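Long-range contacts in putative glycosyltransferase (GalT1) (Streptococcus parasanguinis, PDB 4PHR), which probably acts as a glycosyltransferase, through a GT-D-fold domain that binds UDP and is seen with manganese: residues I12-I17 and P112-F118; Y23-H28 and S68-L73; S158-L164 and I229-E234; Y185-L189 and V211-L216. All coordinates share one frame; numbering follows the deposited sequence.

Interaction 1: residues I12-I17 and P112-F118; sequences IKVLPI and PFYGSTF
A single parallel beta bridge between Val14 and Tyr114 joins the connector 12-17 to the segment leading into strand 115-116, and it illustrates how a loop can attach to a sheet by one rung alone. The bridge follows the parallel pattern: Tyr114 N donates to Lys13 O over 2.9 Å, and Tyr114 O in turn receives Leu15 N at 2.8 Å in an almost straight bond (N-H...O 169°). The same two carbonyls are also approached by CA-H groups, from Phe113 and Val14 respectively. Side chains pack around this rung. Val14 turns CG1 away from its own backbone N (chi1 172°), which lays that methyl 3.5 Å from Gly115 O and beside the CA and CB of Ser116. Leu15 CD1 approaches Phe113 CD2 obliquely at 4.0 Å, while Ile12 CG2 meets the Tyr114 ring at CD1. Farther along, Ser116 OG accepts from Phe118 N in an ST turn and shares a water with Ile17 N; the tip of Ile17, CD1, rests 3.4 Å from Phe118 O. Tyr114 OH is held by Ala111 N. Pro16 occupies the N-cap position of helix 17-27, whose Ser20 OG bonds to both Leu15 O and Ser116 N. On the other flank, strand 72-76 pairs with Gly115, and its Leu76 touches the side chains of Ile12 and Tyr114.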
loop_
_atom_site.group_PDB
_atom_site.type_symbol
_atom_site.label_atom_id
_atom_site.label_comp_id
_atom_site.label_asym_id
_atom_site.label_seq_id
_atom_site.Cartn_x
_atom_site.Cartn_y
_atom_site.Cartn_z
ATOM N N ILE A 12 9.979 13.753 -12.216
ATOM C CA ILE A 12 9.837 12.969 -10.992
ATOM C C ILE A 12 10.433 11.585 -11.233
ATOM O O ILE A 12 10.130 10.921 -12.233
ATOM C CB ILE A 12 8.364 12.867 -10.530
ATOM C CG1 ILE A 12 7.823 14.253 -10.163
ATOM C CG2 ILE A 12 8.246 11.938 -9.326
ATOM C CD1 ILE A 12 6.316 14.296 -9.927
ATOM N N LYS A 13 11.290 11.152 -10.321
ATOM C CA LYS A 13 12.023 9.914 -10.507
ATOM C C LYS A 13 11.599 8.862 -9.499
ATOM O O LYS A 13 11.833 9.000 -8.301
ATOM C CB LYS A 13 13.526 10.173 -10.403
ATOM C CG LYS A 13 14.046 11.022 -11.555
ATOM C CD LYS A 13 15.484 11.465 -11.356
ATOM C CE LYS A 13 15.577 12.582 -10.328
ATOM N NZ LYS A 13 14.791 13.788 -10.742
ATOM N N VAL A 14 10.975 7.805 -10.004
ATOM C CA VAL A 14 10.502 6.712 -9.171
ATOM C C VAL A 14 11.329 5.459 -9.454
ATOM O O VAL A 14 11.576 5.123 -10.614
ATOM C CB VAL A 14 9.017 6.419 -9.476
ATOM C CG1 VAL A 14 8.548 5.163 -8.761
ATOM C CG2 VAL A 14 8.150 7.615 -9.104
ATOM N N LEU A 15 11.750 4.768 -8.397
ATOM C CA LEU A 15 12.371 3.450 -8.537
ATOM C C LEU A 15 11.295 2.408 -8.804
ATOM O O LEU A 15 10.417 2.211 -7.971
ATOM C CB LEU A 15 13.081 3.061 -7.244
ATOM C CG LEU A 15 14.312 3.856 -6.819
ATOM C CD1 LEU A 15 14.645 3.503 -5.377
ATOM C CD2 LEU A 15 15.485 3.565 -7.742
ATOM N N PRO A 16 11.352 1.727 -9.956
ATOM C CA PRO A 16 10.286 0.750 -10.217
ATOM C C PRO A 16 10.315 -0.407 -9.221
ATOM O O PRO A 16 11.295 -0.563 -8.487
ATOM C CB PRO A 16 10.584 0.262 -11.635
ATOM C CG PRO A 16 12.027 0.569 -11.854
ATOM C CD PRO A 16 12.332 1.800 -11.052
ATOM N N ILE A 17 9.247 -1.199 -9.211
ATOM C CA ILE A 17 9.050 -2.270 -8.234
ATOM C C ILE A 17 10.313 -3.011 -7.777
ATOM O O ILE A 17 10.610 -3.055 -6.586
ATOM C CB ILE A 17 8.011 -3.303 -8.731
ATOM C CG1 ILE A 17 6.630 -2.660 -8.851
ATOM C CG2 ILE A 17 7.938 -4.478 -7.777
ATOM C CD1 ILE A 17 5.635 -3.514 -9.617
ATOM N N PRO A 112 15.031 13.767 -4.501
ATOM C CA PRO A 112 15.886 13.196 -5.550
ATOM C C PRO A 112 15.329 11.902 -6.148
ATOM O O PRO A 112 15.540 11.633 -7.327
ATOM C CB PRO A 112 17.219 12.941 -4.829
ATOM C CG PRO A 112 16.896 12.989 -3.365
ATOM C CD PRO A 112 15.757 13.949 -3.233
ATOM N N PHE A 113 14.627 11.113 -5.340
ATOM C CA PHE A 113 13.997 9.890 -5.827
ATOM C C PHE A 113 12.869 9.476 -4.901
ATOM O O PHE A 113 12.831 9.876 -3.738
ATOM C CB PHE A 113 15.012 8.750 -5.926
ATOM C CG PHE A 113 15.519 8.274 -4.595
ATOM C CD1 PHE A 113 16.645 8.846 -4.021
ATOM C CD2 PHE A 113 14.870 7.252 -3.915
ATOM C CE1 PHE A 113 17.110 8.410 -2.793
ATOM C CE2 PHE A 113 15.335 6.811 -2.689
ATOM C CZ PHE A 113 16.453 7.391 -2.124
ATOM N N TYR A 114 11.956 8.672 -5.438
ATOM C CA TYR A 114 10.881 8.064 -4.661
ATOM C C TYR A 114 10.863 6.579 -4.945
ATOM O O TYR A 114 11.332 6.152 -5.995
ATOM C CB TYR A 114 9.529 8.671 -5.059
ATOM C CG TYR A 114 9.412 10.131 -4.682
ATOM C CD1 TYR A 114 9.805 11.130 -5.563
ATOM C CD2 TYR A 114 8.927 10.507 -3.432
ATOM C CE1 TYR A 114 9.710 12.470 -5.215
ATOM C CE2 TYR A 114 8.820 11.836 -3.076
ATOM C CZ TYR A 114 9.220 12.816 -3.970
ATOM O OH TYR A 114 9.125 14.144 -3.632
ATOM N N GLY A 115 10.331 5.790 -4.015
ATOM C CA GLY A 115 10.040 4.399 -4.300
ATOM C C GLY A 115 8.742 4.299 -5.084
ATOM O O GLY A 115 8.082 5.310 -5.321
ATOM N N SER A 116 8.368 3.082 -5.474
ATOM C CA SER A 116 7.139 2.864 -6.226
ATOM C C SER A 116 5.950 2.464 -5.363
ATOM O O SER A 116 5.988 1.461 -4.657
ATOM C CB SER A 116 7.344 1.768 -7.269
ATOM O OG SER A 116 6.134 1.530 -7.972
ATOM N N THR A 117 4.873 3.231 -5.465
ATOM C CA THR A 117 3.610 2.898 -4.820
ATOM C C THR A 117 3.082 1.561 -5.334
ATOM O O THR A 117 2.293 0.885 -4.655
ATOM C CB THR A 117 2.627 4.050 -5.044
ATOM O OG1 THR A 117 3.078 5.140 -4.249
ATOM C CG2 THR A 117 1.171 3.710 -4.678
ATOM N N PHE A 118 3.530 1.161 -6.523
ATOM C CA PHE A 118 3.075 -0.092 -7.119
ATOM C C PHE A 118 3.796 -1.340 -6.598
ATOM O O PHE A 118 3.608 -2.430 -7.135
ATOM C CB PHE A 118 3.115 -0.026 -8.653
ATOM C CG PHE A 118 2.288 1.086 -9.239
ATOM C CD1 PHE A 118 1.239 1.657 -8.528
ATOM C CD2 PHE A 118 2.563 1.562 -10.515
ATOM C CE1 PHE A 118 0.482 2.684 -9.079
ATOM C CE2 PHE A 118 1.810 2.584 -11.075
ATOM C CZ PHE A 118 0.762 3.141 -10.362
HETATM O O HOH W 1 6.787 0.268 -10.295
#

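Interaction 2: residues Y23-H28 and S68-L73; sequences YIKHNH and SDEKLL
The Tyr23 ring lies between Leu73 on one face and Asn27 on the other, with Asp69 O at its edge in the ring plane. Leu73 CD1 makes a CH-pi contact 4.0 Å from the ring centroid, its methyl displaced toward the rim; Asn27 ND2, as modelled, stands over the centre of the opposite face, 3.3 Å above the plane. Because CG of Tyr23 is anti to the backbone N (chi1 -178°), the ring reaches out from helix 17-27 to the turn before strand 72-76. There Tyr23 OH donates to Asp69 O at 2.5 Å, from well above the carbonyl plane (64°). Next to the ring, Leu73 CD2 touches Ile24 CG1 at 3.9 Å, the two side chains crossing at about a right angle. The turn is internally braced: Asp69 OD1 receives both Lys71 N and Leu72 N, an Asx arrangement that fixes the peptide offering its oxygen to Tyr23. The helix ends in a Schellman motif with His28 as C-prime; just before it, Asn27 lies beside Glu70, where its amide oxygen is modelled too close to Glu70 CG, so the placing of this amide is doubtful. The contact thus combines apolar packing on one side of a tyrosine with a phenolic donor that satisfies a turn carbonyl, so one ring serves both chemistries and ties the helix to the strand's beginning.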
loop_
_atom_site.group_PDB
_atom_site.type_symbol
_atom_site.label_atom_id
_atom_site.label_comp_id
_atom_site.label_asym_id
_atom_site.label_seq_id
_atom_site.Cartn_x
_atom_site.Cartn_y
_atom_site.Cartn_z
ATOM N N TYR A 23 16.082 -1.705 -2.620
ATOM C CA TYR A 23 16.317 -0.620 -1.681
ATOM C C TYR A 23 15.825 -0.978 -0.277
ATOM O O TYR A 23 16.533 -0.792 0.707
ATOM C CB TYR A 23 15.622 0.649 -2.175
ATOM C CG TYR A 23 15.834 1.867 -1.309
ATOM C CD1 TYR A 23 15.226 1.978 -0.066
ATOM C CD2 TYR A 23 16.624 2.919 -1.746
ATOM C CE1 TYR A 23 15.403 3.094 0.720
ATOM C CE2 TYR A 23 16.815 4.038 -0.969
ATOM C CZ TYR A 23 16.206 4.125 0.263
ATOM O OH TYR A 23 16.388 5.242 1.039
ATOM N N ILE A 24 14.591 -1.465 -0.189
ATOM C CA ILE A 24 13.994 -1.794 1.101
ATOM C C ILE A 24 14.816 -2.849 1.841
ATOM O O ILE A 24 15.073 -2.719 3.038
ATOM C CB ILE A 24 12.528 -2.267 0.939
ATOM C CG1 ILE A 24 11.674 -1.150 0.326
ATOM C CG2 ILE A 24 11.962 -2.720 2.280
ATOM C CD1 ILE A 24 10.388 -1.634 -0.350
ATOM N N LYS A 25 15.228 -3.883 1.117
ATOM C CA LYS A 25 15.998 -4.982 1.701
ATOM C C LYS A 25 17.394 -4.578 2.132
ATOM O O LYS A 25 17.816 -4.856 3.258
ATOM C CB LYS A 25 16.110 -6.126 0.704
ATOM C CG LYS A 25 14.802 -6.799 0.422
ATOM C CD LYS A 25 14.930 -7.765 -0.730
ATOM C CE LYS A 25 13.573 -8.348 -1.075
ATOM N NZ LYS A 25 13.667 -9.334 -2.180
ATOM N N HIS A 26 18.119 -3.942 1.222
ATOM C CA HIS A 26 19.481 -3.519 1.512
ATOM C C HIS A 26 19.472 -2.664 2.768
ATOM O O HIS A 26 20.399 -2.698 3.577
ATOM C CB HIS A 26 20.052 -2.728 0.332
ATOM C CG HIS A 26 21.434 -2.198 0.567
ATOM N ND1 HIS A 26 21.702 -0.852 0.698
ATOM C CD2 HIS A 26 22.622 -2.833 0.704
ATOM C CE1 HIS A 26 22.997 -0.679 0.898
ATOM N NE2 HIS A 26 23.577 -1.867 0.908
ATOM N N ASN A 27 18.384 -1.924 2.940
ATOM C CA ASN A 27 18.315 -0.901 3.970
ATOM C C ASN A 27 17.440 -1.260 5.173
ATOM O O ASN A 27 17.481 -0.585 6.202
ATOM C CB ASN A 27 17.862 0.412 3.334
ATOM C CG ASN A 27 18.882 0.944 2.341
ATOM O OD1 ASN A 27 20.079 0.953 2.621
ATOM N ND2 ASN A 27 18.422 1.364 1.171
ATOM N N HIS A 28 16.671 -2.337 5.047
ATOM C CA HIS A 28 15.683 -2.695 6.065
ATOM C C HIS A 28 14.778 -1.504 6.363
ATOM O O HIS A 28 14.469 -1.214 7.523
ATOM C CB HIS A 28 16.368 -3.179 7.348
ATOM C CG HIS A 28 17.394 -4.244 7.121
ATOM N ND1 HIS A 28 18.747 -4.007 7.234
ATOM C CD2 HIS A 28 17.266 -5.547 6.778
ATOM C CE1 HIS A 28 19.409 -5.121 6.976
ATOM N NE2 HIS A 28 18.534 -6.071 6.697
ATOM N N SER A 68 13.413 10.292 1.737
ATOM C CA SER A 68 13.706 8.864 1.748
ATOM C C SER A 68 15.156 8.664 2.174
ATOM O O SER A 68 16.063 9.324 1.651
ATOM C CB SER A 68 13.487 8.240 0.366
ATOM O OG SER A 68 12.116 8.159 0.038
ATOM N N ASP A 69 15.369 7.770 3.132
ATOM C CA ASP A 69 16.717 7.415 3.574
ATOM C C ASP A 69 16.747 5.935 3.931
ATOM O O ASP A 69 15.877 5.180 3.504
ATOM C CB ASP A 69 17.164 8.290 4.750
ATOM C CG ASP A 69 16.397 8.002 6.030
ATOM O OD1 ASP A 69 15.365 7.300 5.979
ATOM O OD2 ASP A 69 16.831 8.492 7.093
ATOM N N GLU A 70 17.731 5.507 4.710
ATOM C CA GLU A 70 17.847 4.088 5.007
ATOM C C GLU A 70 16.755 3.620 5.980
ATOM O O GLU A 70 16.518 2.422 6.126
ATOM C CB GLU A 70 19.254 3.735 5.502
ATOM C CG GLU A 70 19.714 2.359 5.044
ATOM C CD GLU A 70 21.216 2.148 5.129
ATOM O OE1 GLU A 70 21.964 3.143 5.246
ATOM O OE2 GLU A 70 21.646 0.975 5.071
ATOM N N LYS A 71 16.075 4.568 6.620
ATOM C CA LYS A 71 14.991 4.236 7.551
ATOM C C LYS A 71 13.617 4.135 6.900
ATOM O O LYS A 71 12.761 3.385 7.373
ATOM C CB LYS A 71 14.904 5.264 8.679
ATOM C CG LYS A 71 16.129 5.341 9.573
ATOM C CD LYS A 71 15.750 5.908 10.934
ATOM C CE LYS A 71 16.973 6.334 11.732
ATOM N NZ LYS A 71 17.583 7.582 11.190
ATOM N N LEU A 72 13.403 4.897 5.832
ATOM C CA LEU A 72 12.075 5.015 5.243
ATOM C C LEU A 72 12.153 5.341 3.764
ATOM O O LEU A 72 12.862 6.260 3.353
ATOM C CB LEU A 72 11.281 6.110 5.954
ATOM C CG LEU A 72 9.899 6.426 5.380
ATOM C CD1 LEU A 72 8.956 5.279 5.661
ATOM C CD2 LEU A 72 9.363 7.721 5.972
ATOM N N LEU A 73 11.418 4.581 2.965
ATOM C CA LEU A 73 11.252 4.862 1.550
ATOM C C LEU A 73 9.859 5.449 1.352
ATOM O O LEU A 73 8.853 4.821 1.712
ATOM C CB LEU A 73 11.398 3.577 0.736
ATOM C CG LEU A 73 11.333 3.685 -0.790
ATOM C CD1 LEU A 73 12.437 4.591 -1.320
ATOM C CD2 LEU A 73 11.414 2.301 -1.425
#

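Interaction 3: residues S158-L164 and I229-E234; sequences SGVGNDL and IDSEYE
Asp230 and Asn162 lead the polar side of this contact, in which helix carboxylates receive loop N-H groups and one helix hydroxyl donates in return. Asp230 OD1 accepts two hydrogen bonds from opposite faces of its carboxylate: Gly159 N at 2.7 Å and Asn162 ND2 at 3.0 Å. The same amide nitrogen also donates to Glu234 OE2 at 2.9 Å in a nearly straight bond (169°), and both acceptors lie in the amide plane. Since Asn162 OD1 receives Leu164 N on a lone pair, in an Asx turn, the whole carboxamide is fixed in rotation. Tyr233 OH donates to Asp163 OD1 over a very short 2.5 Å, a length to be read with caution. Waters extend the network, one joining Ser158 OG, itself also hydrogen-bonded to Glu152, to Asp230 N and another Val160 O to Glu234 OE2.

The apolar contribution centres on Leu164. With CG anti to its backbone N (chi1 -176°), it places CD1 squarely over one face of the Tyr233 ring, a CH-pi contact of 3.9 Å to the centroid, while Leu164 CB lies beside Tyr233 CD2; Leu164 CD2 goes on to Ile229 CG2.

Charge is shared with the surroundings: Lys249 forms salt bridges to both Asp230 and Glu234, and would be expected to offset their clustered negative charge. Through the Asp230 and Glu234 bonds the type II turn, Gly159 to Asn162, docks on the first turns of helix 229-238. The Ser158 side chain lies about 5 Å from the bound UDP, consistent with a place beside the nucleotide pocket of this GT-D-fold domain.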
loop_
_atom_site.group_PDB
_atom_site.type_symbol
_atom_site.label_atom_id
_atom_site.label_comp_id
_atom_site.label_asym_id
_atom_site.label_seq_id
_atom_site.Cartn_x
_atom_site.Cartn_y
_atom_site.Cartn_z
ATOM N N SER A 158 -5.570 -10.540 4.495
ATOM C CA SER A 158 -4.402 -10.649 3.636
ATOM C C SER A 158 -3.741 -12.007 3.825
ATOM O O SER A 158 -3.403 -12.405 4.944
ATOM C CB SER A 158 -3.406 -9.520 3.931
ATOM O OG SER A 158 -3.974 -8.238 3.681
ATOM N N GLY A 159 -3.564 -12.721 2.720
ATOM C CA GLY A 159 -2.941 -14.028 2.751
ATOM C C GLY A 159 -3.879 -15.150 3.147
ATOM O O GLY A 159 -3.504 -16.313 3.109
ATOM N N VAL A 160 -5.115 -14.817 3.504
ATOM C CA VAL A 160 -6.043 -15.840 3.966
ATOM C C VAL A 160 -6.566 -16.640 2.779
ATOM O O VAL A 160 -7.110 -16.083 1.828
ATOM C CB VAL A 160 -7.203 -15.242 4.781
ATOM C CG1 VAL A 160 -8.189 -16.336 5.175
ATOM C CG2 VAL A 160 -6.656 -14.536 6.014
ATOM N N GLY A 161 -6.382 -17.950 2.835
ATOM C CA GLY A 161 -6.773 -18.815 1.739
ATOM C C GLY A 161 -5.783 -18.880 0.588
ATOM O O GLY A 161 -6.090 -19.445 -0.454
ATOM N N ASN A 162 -4.605 -18.291 0.762
ATOM C CA ASN A 162 -3.544 -18.410 -0.234
ATOM C C ASN A 162 -2.194 -18.573 0.465
ATOM O O ASN A 162 -2.127 -18.530 1.697
ATOM C CB ASN A 162 -3.554 -17.230 -1.232
ATOM C CG ASN A 162 -3.269 -15.892 -0.576
ATOM O OD1 ASN A 162 -2.222 -15.705 0.035
ATOM N ND2 ASN A 162 -4.180 -14.938 -0.746
ATOM N N ASP A 163 -1.121 -18.746 -0.302
ATOM C CA ASP A 163 0.193 -19.022 0.286
ATOM C C ASP A 163 1.120 -17.807 0.355
ATOM O O ASP A 163 2.330 -17.948 0.519
ATOM C CB ASP A 163 0.885 -20.194 -0.432
ATOM C CG ASP A 163 1.240 -19.880 -1.874
ATOM O OD1 ASP A 163 1.009 -18.736 -2.316
ATOM O OD2 ASP A 163 1.776 -20.773 -2.564
ATOM N N LEU A 164 0.558 -16.608 0.256
ATOM C CA LEU A 164 1.385 -15.401 0.235
ATOM C C LEU A 164 2.383 -15.315 1.400
ATOM O O LEU A 164 3.554 -14.989 1.202
ATOM C CB LEU A 164 0.504 -14.154 0.206
ATOM C CG LEU A 164 1.207 -12.800 0.093
ATOM C CD1 LEU A 164 2.053 -12.726 -1.181
ATOM C CD2 LEU A 164 0.165 -11.702 0.121
ATOM N N ILE A 229 -1.926 -5.676 -1.751
ATOM C CA ILE A 229 -1.098 -6.779 -2.241
ATOM C C ILE A 229 -1.880 -8.099 -2.345
ATOM O O ILE A 229 -1.676 -8.880 -3.275
ATOM C CB ILE A 229 0.192 -6.979 -1.387
ATOM C CG1 ILE A 229 1.118 -7.988 -2.064
ATOM C CG2 ILE A 229 -0.143 -7.384 0.046
ATOM C CD1 ILE A 229 1.574 -7.535 -3.434
ATOM N N ASP A 230 -2.798 -8.351 -1.416
ATOM C CA ASP A 230 -3.524 -9.616 -1.449
ATOM C C ASP A 230 -4.387 -9.786 -2.699
ATOM O O ASP A 230 -4.426 -10.873 -3.285
ATOM C CB ASP A 230 -4.401 -9.802 -0.210
ATOM C CG ASP A 230 -5.139 -11.128 -0.231
ATOM O OD1 ASP A 230 -4.566 -12.141 0.236
ATOM O OD2 ASP A 230 -6.286 -11.160 -0.734
ATOM N N SER A 231 -5.103 -8.730 -3.086
ATOM C CA SER A 231 -5.936 -8.791 -4.285
ATOM C C SER A 231 -5.082 -9.090 -5.499
ATOM O O SER A 231 -5.446 -9.921 -6.339
ATOM C CB SER A 231 -6.665 -7.465 -4.523
ATOM O OG SER A 231 -7.605 -7.205 -3.502
ATOM N N GLU A 232 -3.954 -8.388 -5.604
ATOM C CA GLU A 232 -3.056 -8.560 -6.742
ATOM C C GLU A 232 -2.499 -9.984 -6.781
ATOM O O GLU A 232 -2.407 -10.605 -7.849
ATOM C CB GLU A 232 -1.939 -7.520 -6.687
ATOM C CG GLU A 232 -2.437 -6.101 -6.986
ATOM C CD GLU A 232 -2.283 -5.718 -8.451
ATOM O OE1 GLU A 232 -1.846 -6.568 -9.257
ATOM O OE2 GLU A 232 -2.592 -4.557 -8.801
ATOM N N TYR A 233 -2.154 -10.525 -5.618
ATOM C CA TYR A 233 -1.634 -11.879 -5.567
ATOM C C TYR A 233 -2.708 -12.886 -5.980
ATOM O O TYR A 233 -2.429 -13.830 -6.711
ATOM C CB TYR A 233 -1.079 -12.207 -4.178
ATOM C CG TYR A 233 -0.334 -13.517 -4.134
ATOM C CD1 TYR A 233 0.824 -13.700 -4.880
ATOM C CD2 TYR A 233 -0.793 -14.580 -3.364
ATOM C CE1 TYR A 233 1.510 -14.910 -4.853
ATOM C CE2 TYR A 233 -0.112 -15.789 -3.331
ATOM C CZ TYR A 233 1.041 -15.941 -4.071
ATOM O OH TYR A 233 1.715 -17.148 -4.044
ATOM N N GLU A 234 -3.939 -12.688 -5.520
ATOM C CA GLU A 234 -5.030 -13.587 -5.903
ATOM C C GLU A 234 -5.269 -13.538 -7.412
ATOM O O GLU A 234 -5.444 -14.569 -8.061
ATOM C CB GLU A 234 -6.321 -13.223 -5.163
ATOM C CG GLU A 234 -6.291 -13.490 -3.666
ATOM C CD GLU A 234 -6.811 -14.853 -3.296
ATOM O OE1 GLU A 234 -7.251 -15.591 -4.201
ATOM O OE2 GLU A 234 -6.779 -15.182 -2.095
HETATM O O HOH W 2 -3.755 -6.820 0.990
HETATM O O HOH W 3 -8.532 -16.706 -0.625
HETATM O O HOH W 4 -6.900 -18.389 -3.244
HETATM O O HOH W 5 3.453 -19.997 -4.743
#

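Interaction 4: residues Y185-L189 and V211-L216; sequences YDEIL and VLVADL
Different first torsions bring Tyr185 and Asp215 together: the tyrosine carries CG anti to its backbone N (chi1 -180°) and reaches across, whereas the aspartate has CG anti to its carbonyl carbon (chi1 -71°) and turns its carboxylate to the hydroxyl. Tyr185 OH donates to Asp215 OD2 at a very short 2.4 Å. Along the way the phenol passes the backbone of the second helix, with Leu212 CA at the ring's edge in its plane. Val211 CG1 comes obliquely to within 3.5 Å of Tyr185 CZ, and Leu212 CB lies beside Tyr185 CE1. One turn on, leucines take over. Leu189 CD1 touches two methyls on the facing helix, Leu212 CD1 at 3.7 Å and Leu216 CD1 at 3.8 Å, each pair of side chains sliding past in opposite directions. Ile188 CG2 meets Leu212 CD2 at 4.0 Å, crossing that side chain at about a right angle. The example shows a buried helix pair in which one polar bond is set beside a run of aliphatic contacts. Asp215 has a second partner in Arg59, whose salt bridge to OD1 links helix 54-64 to the pair. The segments, 10.7 Å apart at closest axial approach and inclined at 48°, belong to helices 185-195 and 206-218; the latter also packs Leu212 against Val203 of strand 200-204 and Leu216 against Ile201 of the same strand and Ala223 of strand 223-225.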
loop_
_atom_site.group_PDB
_atom_site.type_symbol
_atom_site.label_atom_id
_atom_site.label_comp_id
_atom_site.label_asym_id
_atom_site.label_seq_id
_atom_site.Cartn_x
_atom_site.Cartn_y
_atom_site.Cartn_z
ATOM N N TYR A 185 -7.255 5.953 15.295
ATOM C CA TYR A 185 -5.814 5.965 15.081
ATOM C C TYR A 185 -4.974 5.784 16.350
ATOM O O TYR A 185 -4.042 4.972 16.367
ATOM C CB TYR A 185 -5.334 7.211 14.342
ATOM C CG TYR A 185 -3.846 7.147 14.162
ATOM C CD1 TYR A 185 -3.287 6.290 13.222
ATOM C CD2 TYR A 185 -2.992 7.882 14.970
ATOM C CE1 TYR A 185 -1.921 6.190 13.071
ATOM C CE2 TYR A 185 -1.620 7.789 14.828
ATOM C CZ TYR A 185 -1.092 6.938 13.879
ATOM O OH TYR A 185 0.268 6.839 13.727
ATOM N N ASP A 186 -5.275 6.551 17.397
ATOM C CA ASP A 186 -4.478 6.471 18.618
ATOM C C ASP A 186 -4.448 5.051 19.186
ATOM O O ASP A 186 -3.394 4.564 19.606
ATOM C CB ASP A 186 -4.973 7.459 19.684
ATOM C CG ASP A 186 -4.675 8.909 19.330
ATOM O OD1 ASP A 186 -3.880 9.164 18.400
ATOM O OD2 ASP A 186 -5.228 9.803 20.007
ATOM N N GLU A 187 -5.601 4.389 19.197
ATOM C CA GLU A 187 -5.667 3.009 19.680
ATOM C C GLU A 187 -4.893 2.043 18.771
ATOM O O GLU A 187 -4.209 1.132 19.252
ATOM C CB GLU A 187 -7.117 2.540 19.831
ATOM C CG GLU A 187 -7.239 1.114 20.367
ATOM C CD GLU A 187 -8.673 0.625 20.438
ATOM O OE1 GLU A 187 -9.570 1.323 19.920
ATOM O OE2 GLU A 187 -8.903 -0.460 21.020
ATOM N N ILE A 188 -5.012 2.231 17.458
ATOM C CA ILE A 188 -4.287 1.382 16.528
ATOM C C ILE A 188 -2.783 1.514 16.747
ATOM O O ILE A 188 -2.075 0.507 16.828
ATOM C CB ILE A 188 -4.644 1.708 15.067
ATOM C CG1 ILE A 188 -6.126 1.387 14.814
ATOM C CG2 ILE A 188 -3.745 0.917 14.124
ATOM C CD1 ILE A 188 -6.693 1.979 13.525
ATOM N N LEU A 189 -2.299 2.749 16.869
ATOM C CA LEU A 189 -0.875 2.961 17.100
ATOM C C LEU A 189 -0.442 2.323 18.419
ATOM O O LEU A 189 0.576 1.646 18.476
ATOM C CB LEU A 189 -0.538 4.450 17.114
ATOM C CG LEU A 189 0.933 4.783 17.387
ATOM C CD1 LEU A 189 1.850 4.127 16.350
ATOM C CD2 LEU A 189 1.155 6.294 17.437
ATOM N N VAL A 211 0.168 7.011 8.054
ATOM C CA VAL A 211 0.435 7.686 9.316
ATOM C C VAL A 211 1.016 6.682 10.309
ATOM O O VAL A 211 1.978 6.979 11.023
ATOM C CB VAL A 211 -0.835 8.341 9.892
ATOM C CG1 VAL A 211 -0.505 9.121 11.173
ATOM C CG2 VAL A 211 -1.459 9.271 8.856
ATOM N N LEU A 212 0.440 5.485 10.335
ATOM C CA LEU A 212 0.924 4.435 11.221
ATOM C C LEU A 212 2.386 4.110 10.921
ATOM O O LEU A 212 3.218 4.059 11.832
ATOM C CB LEU A 212 0.062 3.176 11.075
ATOM C CG LEU A 212 0.340 2.046 12.071
ATOM C CD1 LEU A 212 0.139 2.546 13.494
ATOM C CD2 LEU A 212 -0.548 0.837 11.794
ATOM N N VAL A 213 2.712 3.897 9.649
ATOM C CA VAL A 213 4.094 3.577 9.285
ATOM C C VAL A 213 5.049 4.712 9.683
ATOM O O VAL A 213 6.120 4.474 10.236
ATOM C CB VAL A 213 4.218 3.233 7.778
ATOM C CG1 VAL A 213 5.682 3.216 7.342
ATOM C CG2 VAL A 213 3.546 1.883 7.489
ATOM N N ALA A 214 4.655 5.949 9.402
ATOM C CA ALA A 214 5.474 7.103 9.763
ATOM C C ALA A 214 5.759 7.133 11.262
ATOM O O ALA A 214 6.908 7.303 11.678
ATOM C CB ALA A 214 4.802 8.390 9.317
ATOM N N ASP A 215 4.722 6.952 12.075
ATOM C CA ASP A 215 4.894 7.018 13.530
ATOM C C ASP A 215 5.680 5.828 14.088
ATOM O O ASP A 215 6.468 5.985 15.019
ATOM C CB ASP A 215 3.544 7.148 14.240
ATOM C CG ASP A 215 2.898 8.515 14.043
ATOM O OD1 ASP A 215 3.583 9.460 13.580
ATOM O OD2 ASP A 215 1.697 8.649 14.371
ATOM N N LEU A 216 5.454 4.637 13.539
ATOM C CA LEU A 216 6.188 3.436 13.944
ATOM C C LEU A 216 7.676 3.590 13.618
ATOM O O LEU A 216 8.542 3.153 14.377
ATOM C CB LEU A 216 5.634 2.206 13.218
ATOM C CG LEU A 216 4.802 1.095 13.864
ATOM C CD1 LEU A 216 4.281 1.415 15.262
ATOM C CD2 LEU A 216 3.669 0.685 12.913
#

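How the interactions relate
The four contacts divide between two parallel sheets. Interactions 1 and 2 adjoin the three-stranded sheet, on neighbouring strands 115-116 and 72-76, with centres 13 Å apart; interaction 2 is nested in the chain loop closed by interaction 1, and Phe113 packs directly against Tyr23 and Leu73. Interactions 3 and 4 come later and belong with the five-stranded sheet; interaction 4 is nested within interaction 3, yet their centres are 24 Å apart. Among these contacts, the two groups touch at Leu72 of interaction 2 and Val213 of interaction 4. UDP lies within about 8 Å of side chains from interactions 1, 3 and 4, so the bound nucleotide is approached from both sheet regions.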